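Local coordinates for protein serine--tRNA ligase, cytoplasmic (Candida albicans, PDB 3QO8) that catalyses the attachment of serine to tRNA(Ser), first activating serine with ATP to Ser-AMP and then transferring it to the acceptor end of the tRNA, at residues 31-42 / 97-108; 159-167 / 177-185. One frame throughout, in Å; residues are numbered along the deposited sequence.

Interaction 1: 31-42 / 97-108; sequences LVDEIIAEYKEW and ADKNLRSKINQV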
loop_
_atom_site.group_PDB
_atom_site.type_symbol
_atom_site.label_atom_id
_atom_site.label_comp_id
_atom_site.label_asym_id
_atom_site.label_seq_id
_atom_site.Cartn_x
_atom_site.Cartn_y
_atom_site.Cartn_z
ATOM N N LEU A 31 -9.721 31.302 -20.312
ATOM C CA LEU A 31 -10.038 31.157 -18.893
ATOM C C LEU A 31 -9.869 32.462 -18.129
ATOM O O LEU A 31 -10.677 32.782 -17.257
ATOM C CB LEU A 31 -9.150 30.092 -18.245
ATOM C CG LEU A 31 -9.748 28.721 -17.944
ATOM C CD1 LEU A 31 -10.284 28.090 -19.212
ATOM C CD2 LEU A 31 -8.704 27.824 -17.298
ATOM N N VAL A 32 -8.816 33.208 -18.448
ATOM C CA VAL A 32 -8.495 34.410 -17.681
ATOM C C VAL A 32 -9.567 35.500 -17.804
ATOM O O VAL A 32 -10.054 36.020 -16.794
ATOM C CB VAL A 32 -7.106 34.949 -18.029
ATOM C CG1 VAL A 32 -6.815 36.214 -17.241
ATOM C CG2 VAL A 32 -6.064 33.880 -17.736
ATOM N N ASP A 33 -9.946 35.827 -19.034
ATOM C CA ASP A 33 -11.016 36.792 -19.257
ATOM C C ASP A 33 -12.328 36.346 -18.607
ATOM O O ASP A 33 -13.039 37.159 -18.014
ATOM C CB ASP A 33 -11.220 37.035 -20.749
ATOM C CG ASP A 33 -10.120 37.892 -21.356
ATOM O OD1 ASP A 33 -9.732 38.904 -20.728
ATOM O OD2 ASP A 33 -9.644 37.548 -22.461
ATOM N N GLU A 34 -12.641 35.058 -18.711
ATOM C CA GLU A 34 -13.862 34.515 -18.113
ATOM C C GLU A 34 -13.861 34.684 -16.608
ATOM O O GLU A 34 -14.879 35.030 -16.000
ATOM C CB GLU A 34 -14.020 33.036 -18.463
ATOM C CG GLU A 34 -14.037 32.785 -19.963
ATOM C CD GLU A 34 -14.191 31.322 -20.315
ATOM O OE1 GLU A 34 -14.257 30.488 -19.388
ATOM O OE2 GLU A 34 -14.245 31.009 -21.524
ATOM N N ILE A 35 -12.712 34.416 -16.004
ATOM C CA ILE A 35 -12.575 34.536 -14.565
ATOM C C ILE A 35 -12.827 35.983 -14.148
ATOM O O ILE A 35 -13.556 36.247 -13.193
ATOM C CB ILE A 35 -11.195 34.036 -14.111
ATOM C CG1 ILE A 35 -11.188 32.508 -14.120
ATOM C CG2 ILE A 35 -10.843 34.573 -12.731
ATOM C CD1 ILE A 35 -9.822 31.901 -14.165
ATOM N N ILE A 36 -12.271 36.925 -14.905
ATOM C CA ILE A 36 -12.467 38.338 -14.609
ATOM C C ILE A 36 -13.936 38.748 -14.733
ATOM O O ILE A 36 -14.451 39.490 -13.895
ATOM C CB ILE A 36 -11.591 39.230 -15.511
ATOM C CG1 ILE A 36 -10.108 38.931 -15.267
ATOM C CG2 ILE A 36 -11.899 40.700 -15.269
ATOM C CD1 ILE A 36 -9.153 39.644 -16.263
ATOM N N ALA A 37 -14.614 38.259 -15.767
ATOM C CA ALA A 37 -16.015 38.609 -15.969
ATOM C C ALA A 37 -16.864 38.105 -14.804
ATOM O O ALA A 37 -17.607 38.868 -14.173
ATOM C CB ALA A 37 -16.526 38.046 -17.293
ATOM N N GLU A 38 -16.738 36.816 -14.505
ATOM C CA GLU A 38 -17.513 36.222 -13.425
ATOM C C GLU A 38 -17.236 36.910 -12.091
ATOM O O GLU A 38 -18.135 37.075 -11.272
ATOM C CB GLU A 38 -17.260 34.717 -13.351
ATOM C CG GLU A 38 -17.504 34.028 -14.688
ATOM C CD GLU A 38 -17.807 32.549 -14.555
ATOM O OE1 GLU A 38 -17.723 32.016 -13.426
ATOM O OE2 GLU A 38 -18.136 31.921 -15.583
ATOM N N TYR A 39 -15.999 37.342 -11.875
ATOM C CA TYR A 39 -15.715 38.078 -10.654
ATOM C C TYR A 39 -16.550 39.358 -10.562
ATOM O O TYR A 39 -17.050 39.718 -9.491
ATOM C CB TYR A 39 -14.241 38.432 -10.540
ATOM C CG TYR A 39 -13.990 39.342 -9.362
ATOM C CD1 TYR A 39 -13.876 38.826 -8.076
ATOM C CD2 TYR A 39 -13.896 40.715 -9.533
ATOM C CE1 TYR A 39 -13.659 39.650 -6.996
ATOM C CE2 TYR A 39 -13.678 41.549 -8.459
ATOM C CZ TYR A 39 -13.561 41.012 -7.193
ATOM O OH TYR A 39 -13.344 41.841 -6.119
ATOM N N LYS A 40 -16.679 40.058 -11.682
ATOM C CA LYS A 40 -17.442 41.293 -11.690
ATOM C C LYS A 40 -18.916 41.024 -11.423
ATOM O O LYS A 40 -19.573 41.797 -10.724
ATOM C CB LYS A 40 -17.273 42.043 -13.010
ATOM C CG LYS A 40 -15.839 42.470 -13.300
ATOM C CD LYS A 40 -15.767 43.446 -14.466
ATOM C CE LYS A 40 -14.318 43.794 -14.786
ATOM N NZ LYS A 40 -14.183 44.528 -16.071
ATOM N N GLU A 41 -19.438 39.937 -11.982
ATOM C CA GLU A 41 -20.816 39.552 -11.702
ATOM C C GLU A 41 -20.975 39.268 -10.217
ATOM O O GLU A 41 -21.928 39.709 -9.582
ATOM C CB GLU A 41 -21.219 38.338 -12.534
ATOM C CG GLU A 41 -21.227 38.634 -14.017
ATOM C CD GLU A 41 -21.999 39.910 -14.346
ATOM O OE1 GLU A 41 -23.030 40.171 -13.682
ATOM O OE2 GLU A 41 -21.572 40.656 -15.264
ATOM N N TRP A 42 -20.021 38.541 -9.661
ATOM C CA TRP A 42 -20.059 38.226 -8.243
ATOM C C TRP A 42 -20.085 39.497 -7.397
ATOM O O TRP A 42 -20.892 39.621 -6.478
ATOM C CB TRP A 42 -18.868 37.348 -7.860
ATOM C CG TRP A 42 -18.840 37.064 -6.416
ATOM C CD1 TRP A 42 -19.553 36.106 -5.755
ATOM C CD2 TRP A 42 -18.085 37.764 -5.424
ATOM N NE1 TRP A 42 -19.277 36.161 -4.414
ATOM C CE2 TRP A 42 -18.380 37.169 -4.183
ATOM C CE3 TRP A 42 -17.184 38.834 -5.465
ATOM C CZ2 TRP A 42 -17.805 37.608 -2.990
ATOM C CZ3 TRP A 42 -16.612 39.268 -4.280
ATOM C CH2 TRP A 42 -16.926 38.657 -3.060
ATOM N N ALA A 97 -22.295 31.897 -8.325
ATOM C CA ALA A 97 -21.229 32.652 -8.971
ATOM C C ALA A 97 -19.889 32.362 -8.309
ATOM O O ALA A 97 -18.880 32.174 -8.986
ATOM C CB ALA A 97 -21.529 34.137 -8.922
ATOM N N ASP A 98 -19.889 32.330 -6.980
ATOM C CA ASP A 98 -18.675 32.056 -6.234
ATOM C C ASP A 98 -18.173 30.673 -6.589
ATOM O O ASP A 98 -16.972 30.456 -6.732
ATOM C CB ASP A 98 -18.924 32.141 -4.732
ATOM C CG ASP A 98 -17.637 32.199 -3.936
ATOM O OD1 ASP A 98 -16.721 32.941 -4.348
ATOM O OD2 ASP A 98 -17.533 31.505 -2.907
ATOM N N LYS A 99 -19.110 29.742 -6.733
ATOM C CA LYS A 99 -18.788 28.360 -7.064
ATOM C C LYS A 99 -18.137 28.242 -8.442
ATOM O O LYS A 99 -17.108 27.578 -8.603
ATOM C CB LYS A 99 -20.054 27.504 -7.005
ATOM C CG LYS A 99 -19.865 26.052 -7.404
ATOM C CD LYS A 99 -21.158 25.261 -7.214
ATOM C CE LYS A 99 -21.057 23.867 -7.821
ATOM N NZ LYS A 99 -20.017 23.027 -7.161
ATOM N N ASN A 100 -18.745 28.879 -9.435
ATOM C CA ASN A 100 -18.244 28.799 -10.800
ATOM C C ASN A 100 -16.943 29.567 -10.964
ATOM O O ASN A 100 -16.089 29.201 -11.768
ATOM C CB ASN A 100 -19.288 29.307 -11.798
ATOM C CG ASN A 100 -20.515 28.420 -11.856
ATOM O OD1 ASN A 100 -20.482 27.264 -11.427
ATOM N ND2 ASN A 100 -21.607 28.953 -12.394
ATOM N N LEU A 101 -16.802 30.642 -10.201
ATOM C CA LEU A 101 -15.580 31.424 -10.237
ATOM C C LEU A 101 -14.422 30.574 -9.721
ATOM O O LEU A 101 -13.411 30.424 -10.398
ATOM C CB LEU A 101 -15.738 32.705 -9.418
ATOM C CG LEU A 101 -14.492 33.551 -9.191
ATOM C CD1 LEU A 101 -14.010 34.149 -10.504
ATOM C CD2 LEU A 101 -14.812 34.640 -8.189
ATOM N N ARG A 102 -14.580 29.983 -8.542
ATOM C CA ARG A 102 -13.508 29.164 -7.984
ATOM C C ARG A 102 -13.200 27.934 -8.843
ATOM O O ARG A 102 -12.050 27.497 -8.937
ATOM C CB ARG A 102 -13.814 28.785 -6.537
ATOM C CG ARG A 102 -13.962 30.012 -5.648
ATOM C CD ARG A 102 -14.279 29.670 -4.206
ATOM N NE ARG A 102 -14.469 30.883 -3.415
ATOM C CZ ARG A 102 -13.487 31.547 -2.810
ATOM N NH1 ARG A 102 -12.236 31.111 -2.894
ATOM N NH2 ARG A 102 -13.756 32.646 -2.118
ATOM N N SER A 103 -14.228 27.393 -9.484
ATOM C CA SER A 103 -14.055 26.253 -10.375
ATOM C C SER A 103 -13.160 26.618 -11.546
ATOM O O SER A 103 -12.314 25.827 -11.964
ATOM C CB SER A 103 -15.408 25.781 -10.898
ATOM O OG SER A 103 -15.248 24.935 -12.021
ATOM N N LYS A 104 -13.365 27.818 -12.082
ATOM C CA LYS A 104 -12.563 28.296 -13.196
ATOM C C LYS A 104 -11.140 28.587 -12.747
ATOM O O LYS A 104 -10.185 28.179 -13.396
ATOM C CB LYS A 104 -13.194 29.532 -13.831
ATOM C CG LYS A 104 -14.404 29.213 -14.693
ATOM C CD LYS A 104 -14.857 30.425 -15.492
ATOM C CE LYS A 104 -16.024 30.079 -16.402
ATOM N NZ LYS A 104 -15.685 28.991 -17.356
ATOM N N ILE A 105 -10.999 29.285 -11.627
ATOM C CA ILE A 105 -9.673 29.612 -11.126
ATOM C C ILE A 105 -8.870 28.343 -10.872
ATOM O O ILE A 105 -7.659 28.296 -11.108
ATOM C CB ILE A 105 -9.751 30.459 -9.863
ATOM C CG1 ILE A 105 -10.287 31.854 -10.217
ATOM C CG2 ILE A 105 -8.390 30.531 -9.187
ATOM C CD1 ILE A 105 -10.642 32.690 -9.022
ATOM N N ASN A 106 -9.562 27.302 -10.426
ATOM C CA ASN A 106 -8.924 26.022 -10.158
ATOM C C ASN A 106 -8.289 25.389 -11.393
ATOM O O ASN A 106 -7.351 24.604 -11.281
ATOM C CB ASN A 106 -9.922 25.051 -9.523
ATOM C CG ASN A 106 -9.304 23.714 -9.215
ATOM O OD1 ASN A 106 -8.454 23.601 -8.331
ATOM N ND2 ASN A 106 -9.727 22.683 -9.941
ATOM N N GLN A 107 -8.806 25.733 -12.564
ATOM C CA GLN A 107 -8.278 25.204 -13.816
ATOM C C GLN A 107 -6.974 25.883 -14.265
ATOM O O GLN A 107 -6.235 25.330 -15.076
ATOM C CB GLN A 107 -9.320 25.330 -14.925
ATOM C CG GLN A 107 -10.620 24.614 -14.656
ATOM C CD GLN A 107 -11.573 24.732 -15.820
ATOM O OE1 GLN A 107 -11.202 24.474 -16.965
ATOM N NE2 GLN A 107 -12.803 25.140 -15.540
ATOM N N VAL A 108 -6.693 27.071 -13.737
ATOM C CA VAL A 108 -5.522 27.833 -14.160
ATOM C C VAL A 108 -4.248 27.347 -13.465
ATOM O O VAL A 108 -4.173 27.304 -12.233
ATOM C CB VAL A 108 -5.705 29.341 -13.901
ATOM C CG1 VAL A 108 -4.471 30.122 -14.357
ATOM C CG2 VAL A 108 -6.962 29.852 -14.603
#
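I35 and L101 lie at the apolar centre of an antiparallel helix pair, part of the long coiled-coil arm through which type-1 seryl-tRNA synthetases bind tRNA. The helical segments run at 159° to each other with their axes 9.4 Å apart at closest approach. I35 uses each of its branches: CG2 meets I105 CG1 at 3.7 Å as well as L101 CD1, CG1 lies against CB of K104, and CD1 reaches V108 CG2 at 3.5 Å. Nearer the start of the first helix, L31 CD2 rests on Q107 CB and on the same methyl of V108. W42 holds the other end; its CG lies opposite the backbone N (chi1 177°), and the indole presents its CD1 edge to A97 CB at 4.2 Å, while NE1 hydrogen-bonds to OE2 of E94.

The polar contacts centre on K104. Its chain is extended as far as CE and then bends at the last torsion (chi4 -59°), which brings NZ 2.9 Å from E34 OE1, nearly in line with the carboxylate C-O bond. The E38 carboxylate lies alongside the lysine methylenes, its OE2 4.2 Å from NZ, an electrostatic neighbour beyond salt-bridge range. Two acidic groups near one ammonium would be expected to stabilise its positive charge. The contact thus combines an aliphatic seam with a single cross-helix ion pair at its partly exposed margin.

Interaction 2: 159-167 / 177-185; sequences LRLDGYDPE and GYFLRNYGV
D162 and R181 form a salt bridge beside a short two-stranded antiparallel pairing of 164-165 with 179-181, connected through helix 166-173. R181 NH2 approaches D162 OD2 on its syn side at 2.8 Å, and NE adds a weak bond to OD1; the carboxylate and guanidinium planes are 31° apart. The arginine's bend at chi3 (50°) turns the guanidinium back to this carboxylate. N182 ND2 reaches D162 O at 3.3 Å, in the carbonyl plane and with an N-H...O angle of 168°.

Between the backbones, R181 N bonds to G163 O, and D165 N to F179 O at 3.0 Å; the return bond from F179 N is weak. Y164 and L180 make a non-hydrogen-bonded pair, with L180 CD2 against Y164 CB.

Further out, a Schellman motif at D162 ends helix 154-160, and K446 provides a second cation for OD1. R181 NH1 donates a hydrogen bond to Y254 OH of the second subunit, whose ring meets that of F179 edge-to-face, while L180 and R181 continue the sheet into that subunit. P166 CD sits 3.4 Å above the centre of the Y164 ring.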
loop_
_atom_site.group_PDB
_atom_site.type_symbol
_atom_site.label_atom_id
_atom_site.label_comp_id
_atom_site.label_asym_id
_atom_site.label_seq_id
_atom_site.Cartn_x
_atom_site.Cartn_y
_atom_site.Cartn_z
ATOM N N LEU A 159 16.760 -10.524 -13.328
ATOM C CA LEU A 159 16.389 -11.922 -13.496
ATOM C C LEU A 159 17.582 -12.854 -13.235
ATOM O O LEU A 159 17.454 -13.859 -12.553
ATOM C CB LEU A 159 15.831 -12.165 -14.902
ATOM C CG LEU A 159 15.049 -13.462 -15.073
ATOM C CD1 LEU A 159 13.812 -13.420 -14.193
ATOM C CD2 LEU A 159 14.664 -13.670 -16.526
ATOM N N ARG A 160 18.750 -12.530 -13.780
ATOM C CA ARG A 160 19.904 -13.409 -13.600
ATOM C C ARG A 160 20.308 -13.485 -12.126
ATOM O O ARG A 160 20.860 -14.492 -11.679
ATOM C CB ARG A 160 21.090 -12.957 -14.474
ATOM C CG ARG A 160 20.888 -13.198 -15.968
ATOM C CD ARG A 160 22.231 -13.386 -16.669
ATOM N NE ARG A 160 22.934 -14.568 -16.173
ATOM C CZ ARG A 160 24.191 -14.883 -16.483
ATOM N NH1 ARG A 160 24.894 -14.107 -17.293
ATOM N NH2 ARG A 160 24.746 -15.980 -15.982
ATOM N N LEU A 161 20.013 -12.426 -11.372
ATOM C CA LEU A 161 20.307 -12.391 -9.941
ATOM C C LEU A 161 19.245 -13.120 -9.116
ATOM O O LEU A 161 19.388 -13.275 -7.904
ATOM C CB LEU A 161 20.424 -10.941 -9.451
ATOM C CG LEU A 161 21.626 -10.143 -9.970
ATOM C CD1 LEU A 161 21.529 -8.668 -9.578
ATOM C CD2 LEU A 161 22.926 -10.758 -9.459
ATOM N N ASP A 162 18.184 -13.566 -9.779
ATOM C CA ASP A 162 17.019 -14.104 -9.087
ATOM C C ASP A 162 16.527 -13.075 -8.060
ATOM O O ASP A 162 16.271 -13.413 -6.907
ATOM C CB ASP A 162 17.364 -15.420 -8.386
ATOM C CG ASP A 162 16.130 -16.176 -7.917
ATOM O OD1 ASP A 162 15.047 -16.009 -8.532
ATOM O OD2 ASP A 162 16.251 -16.944 -6.934
ATOM N N GLY A 163 16.406 -11.821 -8.484
ATOM C CA GLY A 163 16.057 -10.744 -7.570
ATOM C C GLY A 163 14.630 -10.248 -7.691
ATOM O O GLY A 163 14.212 -9.336 -6.979
ATOM N N TYR A 164 13.878 -10.805 -8.631
ATOM C CA TYR A 164 12.455 -10.483 -8.712
ATOM C C TYR A 164 11.744 -11.547 -9.509
ATOM O O TYR A 164 12.392 -12.393 -10.124
ATOM C CB TYR A 164 12.205 -9.071 -9.273
ATOM C CG TYR A 164 12.049 -8.939 -10.775
ATOM C CD1 TYR A 164 11.000 -8.201 -11.306
ATOM C CD2 TYR A 164 12.967 -9.510 -11.663
ATOM C CE1 TYR A 164 10.839 -8.044 -12.677
ATOM C CE2 TYR A 164 12.814 -9.353 -13.053
ATOM C CZ TYR A 164 11.742 -8.620 -13.546
ATOM O OH TYR A 164 11.551 -8.447 -14.908
ATOM N N ASP A 165 10.416 -11.520 -9.464
ATOM C CA ASP A 165 9.611 -12.513 -10.144
ATOM C C ASP A 165 8.451 -11.845 -10.872
ATOM O O ASP A 165 7.380 -11.632 -10.295
ATOM C CB ASP A 165 9.065 -13.525 -9.136
ATOM C CG ASP A 165 8.679 -14.836 -9.786
ATOM O OD1 ASP A 165 8.145 -14.812 -10.926
ATOM O OD2 ASP A 165 8.922 -15.888 -9.158
ATOM N N PRO A 166 8.658 -11.497 -12.145
ATOM C CA PRO A 166 7.571 -10.874 -12.902
ATOM C C PRO A 166 6.520 -11.888 -13.342
ATOM O O PRO A 166 5.360 -11.528 -13.530
ATOM C CB PRO A 166 8.282 -10.294 -14.136
ATOM C CG PRO A 166 9.485 -11.199 -14.325
ATOM C CD PRO A 166 9.921 -11.559 -12.909
ATOM N N GLU A 167 6.914 -13.142 -13.520
ATOM C CA GLU A 167 5.954 -14.121 -14.018
ATOM C C GLU A 167 4.868 -14.413 -12.974
ATOM O O GLU A 167 3.676 -14.372 -13.273
ATOM C CB GLU A 167 6.653 -15.407 -14.474
ATOM C CG GLU A 167 5.682 -16.503 -14.891
ATOM C CD GLU A 167 6.319 -17.568 -15.782
ATOM O OE1 GLU A 167 7.357 -17.281 -16.426
ATOM O OE2 GLU A 167 5.769 -18.693 -15.835
ATOM N N GLY A 177 2.815 -6.489 -12.488
ATOM C CA GLY A 177 2.895 -7.008 -11.125
ATOM C C GLY A 177 4.221 -7.689 -10.863
ATOM O O GLY A 177 4.769 -8.299 -11.761
ATOM N N TYR A 178 4.736 -7.613 -9.633
ATOM C CA TYR A 178 6.011 -8.258 -9.322
ATOM C C TYR A 178 6.158 -8.571 -7.847
ATOM O O TYR A 178 5.569 -7.895 -6.996
ATOM C CB TYR A 178 7.198 -7.372 -9.736
ATOM C CG TYR A 178 7.266 -6.054 -8.984
ATOM C CD1 TYR A 178 8.129 -5.883 -7.905
ATOM C CD2 TYR A 178 6.462 -4.980 -9.356
ATOM C CE1 TYR A 178 8.188 -4.673 -7.216
ATOM C CE2 TYR A 178 6.518 -3.771 -8.678
ATOM C CZ TYR A 178 7.380 -3.622 -7.613
ATOM O OH TYR A 178 7.437 -2.412 -6.952
ATOM N N PHE A 179 6.952 -9.600 -7.564
ATOM C CA PHE A 179 7.505 -9.822 -6.230
ATOM C C PHE A 179 8.968 -9.421 -6.312
ATOM O O PHE A 179 9.594 -9.633 -7.348
ATOM C CB PHE A 179 7.490 -11.305 -5.883
ATOM C CG PHE A 179 6.122 -11.878 -5.631
ATOM C CD1 PHE A 179 5.743 -12.249 -4.341
ATOM C CD2 PHE A 179 5.234 -12.091 -6.680
ATOM C CE1 PHE A 179 4.492 -12.799 -4.096
ATOM C CE2 PHE A 179 3.980 -12.639 -6.446
ATOM C CZ PHE A 179 3.603 -12.996 -5.147
ATOM N N LEU A 180 9.531 -8.876 -5.232
ATOM C CA LEU A 180 10.988 -8.778 -5.131
ATOM C C LEU A 180 11.479 -9.992 -4.358
ATOM O O LEU A 180 10.770 -10.482 -3.480
ATOM C CB LEU A 180 11.403 -7.489 -4.414
ATOM C CG LEU A 180 11.013 -6.203 -5.143
ATOM C CD1 LEU A 180 11.392 -5.007 -4.280
ATOM C CD2 LEU A 180 11.699 -6.117 -6.520
ATOM N N ARG A 181 12.675 -10.489 -4.680
ATOM C CA ARG A 181 13.196 -11.710 -4.047
ATOM C C ARG A 181 14.642 -11.531 -3.617
ATOM O O ARG A 181 15.416 -10.871 -4.317
ATOM C CB ARG A 181 13.206 -12.879 -5.047
ATOM C CG ARG A 181 11.886 -13.486 -5.400
ATOM C CD ARG A 181 12.079 -14.542 -6.503
ATOM N NE ARG A 181 13.155 -15.479 -6.174
ATOM C CZ ARG A 181 12.991 -16.645 -5.551
ATOM N NH1 ARG A 181 11.780 -17.058 -5.173
ATOM N NH2 ARG A 181 14.048 -17.405 -5.311
ATOM N N ASN A 182 15.019 -12.143 -2.494
ATOM C CA ASN A 182 16.425 -12.175 -2.107
ATOM C C ASN A 182 17.026 -10.775 -2.127
ATOM O O ASN A 182 16.529 -9.862 -1.467
ATOM C CB ASN A 182 17.219 -13.066 -3.074
ATOM C CG ASN A 182 16.822 -14.525 -2.990
ATOM O OD1 ASN A 182 16.765 -15.086 -1.903
ATOM N ND2 ASN A 182 16.555 -15.154 -4.147
ATOM N N TYR A 183 18.096 -10.603 -2.895
ATOM C CA TYR A 183 18.784 -9.316 -2.911
ATOM C C TYR A 183 17.971 -8.194 -3.550
ATOM O O TYR A 183 18.299 -7.017 -3.383
ATOM C CB TYR A 183 20.180 -9.431 -3.543
ATOM C CG TYR A 183 21.159 -10.145 -2.646
ATOM C CD1 TYR A 183 21.575 -11.442 -2.929
ATOM C CD2 TYR A 183 21.645 -9.536 -1.498
ATOM C CE1 TYR A 183 22.466 -12.105 -2.093
ATOM C CE2 TYR A 183 22.524 -10.191 -0.654
ATOM C CZ TYR A 183 22.934 -11.469 -0.961
ATOM O OH TYR A 183 23.814 -12.114 -0.129
ATOM N N GLY A 184 16.932 -8.557 -4.294
ATOM C CA GLY A 184 15.982 -7.575 -4.775
ATOM C C GLY A 184 15.339 -6.863 -3.599
ATOM O O GLY A 184 15.215 -5.640 -3.605
ATOM N N VAL A 185 14.936 -7.631 -2.586
ATOM C CA VAL A 185 14.349 -7.059 -1.374
ATOM C C VAL A 185 15.403 -6.253 -0.629
ATOM O O VAL A 185 15.140 -5.131 -0.221
ATOM C CB VAL A 185 13.787 -8.141 -0.422
ATOM C CG1 VAL A 185 13.175 -7.480 0.848
ATOM C CG2 VAL A 185 12.742 -9.032 -1.135
#

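In the fold
From the N terminus, interaction 1 comes first: 31-42 opens helix 30-65, and helix 74-107 returns antiparallel so that 97-108 closes the long helical excursion at the base of the tRNA-binding arm. There the carbonyl O of V108 hydrogen-bonds to the hydroxyl of Y376. Interaction 2 follows in series, closing a much shorter loop of nine residues, mostly helix 166-173, where strand 179-181 leads into helix 183-200. The two loops neither nest nor cross. Their centres are 51 Å apart on opposite sides of the chain's centre: interaction 1 joins the two arm helices, whereas interaction 2 joins the turn after helix 154-160 and strand 164-165 to strand 179-181 and the start of helix 183-200, at the dimer interface.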